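PDB 6KDD: endoglucanase from Fervidobacterium pennivorans DSM 9078, which probably hydrolyses beta-glucosidic linkages, as a member of glycosyl hydrolase family 5 (cellulase A). Local coordinates for residues K52-D56 / A316-E320. Sequence-based numbering, arbitrary orientation.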
ATOM      1  N   LYS A  52     -10.833  13.650  -9.647  1.00 23.74           N
ATOM      2  CA  LYS A  52     -11.073  14.311 -10.927  1.00 26.40           C
ATOM      3  C   LYS A  52     -10.041  13.839 -11.949  1.00 29.20           C
ATOM      4  O   LYS A  52     -10.355  13.726 -13.122  1.00 26.27           O
ATOM      5  CB  LYS A  52     -11.029  15.836 -10.742  1.00 28.28           C
ATOM      6  CG  LYS A  52     -10.942  16.631 -12.044  1.00 36.64           C
ATOM      7  CD  LYS A  52     -11.409  18.097 -11.986  1.00 43.72           C
ATOM      8  CE  LYS A  52     -12.913  18.242 -12.159  1.00 53.20           C
ATOM      9  NZ  LYS A  52     -13.419  17.798 -13.490  1.00 58.87           N
ATOM     10  N   ARG A  53      -8.826  13.501 -11.497  1.00 24.25           N
ATOM     11  CA  ARG A  53      -7.778  13.002 -12.389  1.00 24.72           C
ATOM     12  C   ARG A  53      -8.127  11.613 -12.942  1.00 25.15           C
ATOM     13  O   ARG A  53      -7.577  11.216 -13.954  1.00 28.22           O
ATOM     14  CB  ARG A  53      -6.403  13.060 -11.699  1.00 21.84           C
ATOM     15  CG  ARG A  53      -5.216  12.564 -12.520  1.00 22.40           C
ATOM     16  CD  ARG A  53      -5.103  13.544 -13.720  1.00 25.20           C
ATOM     17  NE  ARG A  53      -4.023  13.265 -14.672  1.00 23.91           N
ATOM     18  CZ  ARG A  53      -4.058  12.325 -15.618  1.00 27.07           C
ATOM     19  NH1 ARG A  53      -5.138  11.571 -15.788  1.00 23.60           N
ATOM     20  NH2 ARG A  53      -3.004  12.171 -16.419  1.00 27.32           N
ATOM     21  N   GLY A  54      -9.018  10.839 -12.304  1.00 23.97           N
ATOM     22  CA  GLY A  54      -9.365   9.543 -12.878  1.00 22.92           C
ATOM     23  C   GLY A  54      -9.069   8.337 -11.988  1.00 22.75           C
ATOM     24  O   GLY A  54      -9.239   7.197 -12.386  1.00 22.24           O
ATOM     25  N   PHE A  55      -8.612   8.566 -10.756  1.00 21.37           N
ATOM     26  CA  PHE A  55      -8.324   7.468  -9.846  1.00 21.12           C
ATOM     27  C   PHE A  55      -9.643   6.947  -9.271  1.00 19.44           C
ATOM     28  O   PHE A  55     -10.600   7.719  -9.097  1.00 22.13           O
ATOM     29  CB  PHE A  55      -7.378   7.958  -8.718  1.00 20.71           C
ATOM     30  CG  PHE A  55      -5.941   8.135  -9.158  1.00 19.59           C
ATOM     31  CD1 PHE A  55      -5.087   7.052  -9.224  1.00 20.66           C
ATOM     32  CD2 PHE A  55      -5.447   9.379  -9.533  1.00 22.16           C
ATOM     33  CE1 PHE A  55      -3.772   7.207  -9.662  1.00 19.55           C
ATOM     34  CE2 PHE A  55      -4.130   9.540  -9.961  1.00 20.41           C
ATOM     35  CZ  PHE A  55      -3.283   8.455 -10.005  1.00 18.90           C
ATOM     36  N   ASP A  56      -9.654   5.655  -8.952  1.00 20.20           N
ATOM     37  CA  ASP A  56     -10.727   4.967  -8.245  1.00 22.76           C
ATOM     38  C   ASP A  56     -10.519   4.923  -6.736  1.00 21.78           C
ATOM     39  O   ASP A  56     -11.487   4.791  -5.972  1.00 20.72           O
ATOM     40  CB  ASP A  56     -10.823   3.515  -8.711  1.00 23.27           C
ATOM     41  CG  ASP A  56     -11.057   3.504 -10.208  1.00 30.74           C
ATOM     42  OD1 ASP A  56     -11.980   4.208 -10.609  1.00 27.71           O
ATOM     43  OD2 ASP A  56     -10.272   2.835 -10.954  1.00 29.95           O
ATOM     44  N   ALA A 316       1.137   7.923 -17.297  1.00 24.08           N
ATOM     45  CA  ALA A 316       1.715   6.591 -17.149  1.00 23.52           C
ATOM     46  C   ALA A 316       0.973   5.816 -16.051  1.00 22.90           C
ATOM     47  O   ALA A 316       0.744   4.604 -16.149  1.00 22.20           O
ATOM     48  CB  ALA A 316       3.199   6.716 -16.793  1.00 22.64           C
ATOM     49  N   VAL A 317       0.563   6.527 -14.998  1.00 21.92           N
ATOM     50  CA  VAL A 317      -0.100   5.844 -13.886  1.00 21.38           C
ATOM     51  C   VAL A 317      -1.568   5.559 -14.222  1.00 20.38           C
ATOM     52  O   VAL A 317      -2.048   4.455 -14.017  1.00 25.88           O
ATOM     53  CB  VAL A 317       0.023   6.709 -12.618  1.00 18.66           C
ATOM     54  CG1 VAL A 317      -0.900   6.233 -11.507  1.00 22.08           C
ATOM     55  CG2 VAL A 317       1.478   6.758 -12.179  1.00 21.78           C
ATOM     56  N   VAL A 318      -2.277   6.601 -14.670  1.00 24.71           N
ATOM     57  CA  VAL A 318      -3.727   6.576 -14.839  1.00 27.18           C
ATOM     58  C   VAL A 318      -4.141   5.905 -16.162  1.00 26.89           C
ATOM     59  O   VAL A 318      -5.176   5.258 -16.218  1.00 30.46           O
ATOM     60  CB  VAL A 318      -4.330   7.991 -14.737  1.00 28.20           C
ATOM     61  CG1 VAL A 318      -5.830   7.965 -15.073  1.00 29.48           C
ATOM     62  CG2 VAL A 318      -4.086   8.625 -13.355  1.00 26.09           C
ATOM     63  N   GLY A 319      -3.378   6.095 -17.236  1.00 31.24           N
ATOM     64  CA  GLY A 319      -3.719   5.497 -18.529  1.00 32.29           C
ATOM     65  C   GLY A 319      -4.929   6.198 -19.148  1.00 41.39           C
ATOM     66  O   GLY A 319      -5.114   7.390 -18.908  1.00 36.48           O
ATOM     67  N   GLU A 320      -5.715   5.429 -19.932  1.00 49.73           N
ATOM     68  CA  GLU A 320      -6.961   5.811 -20.588  1.00 59.23           C
ATOM     69  C   GLU A 320      -6.682   6.706 -21.799  1.00 65.45           C
ATOM     70  O   GLU A 320      -5.702   6.408 -22.505  1.00 71.64           O
ATOM     71  CB  GLU A 320      -7.903   6.548 -19.642  1.00 68.28           C
ATOM     72  CG  GLU A 320      -8.785   5.631 -18.833  1.00 82.19           C
ATOM     73  CD  GLU A 320      -9.964   6.415 -18.291  1.00 98.22           C
ATOM     74  OE1 GLU A 320      -9.753   7.584 -17.897  1.00112.24           O
ATOM     75  OE2 GLU A 320     -11.093   5.879 -18.302  1.00 99.25           O
TER
HETATM   76  O   HOH W   1      -4.554   9.696 -18.029  1.00 33.16           O
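With chi1 at -75°, Phe55 swings CG opposite its own carbonyl carbon and carries its ring to Val318, whose chi1 of 174° directs CG1 towards Arg53 NH1 while CG2 lies between the Phe55 ring and one face of the Arg53 guanidinium. The contact belongs to a TIM barrel: helix 45-53 ends in a Schellman motif at Gly54, the chain turns towards strand 57-60, and the C-terminal helix 313-318 packs against this turn. Val318 CG2 sits over one face of the Phe55 ring, 3.8 Å from its centroid and 29° off the normal, a CH-pi contact. Val317 approaches differently: its CG1 meets the ring edge near the plane, 3.5 Å from Phe55 CE1. An alanine in place of Phe55 would probably leave Val318 CG2 without the ring face it covers and remove the ring edge that Val317 CG1 packs against, also weakening the contacts with Ile301 and Val24. Gly54 has positive phi, and a CB there would be jammed against the preceding carbonyl and lie 3.2 Å from Val318 CG1. Arg53 NH1 lies 3.7 Å from Val318 CG1, while NH2 forms a salt bridge with Glu311 and the guanidinium a cation-pi contact with Trp309, which together probably limit its rotation. At the guanidinium edge, in its plane, a water accepts from Arg53 NH1 at 3.0 Å.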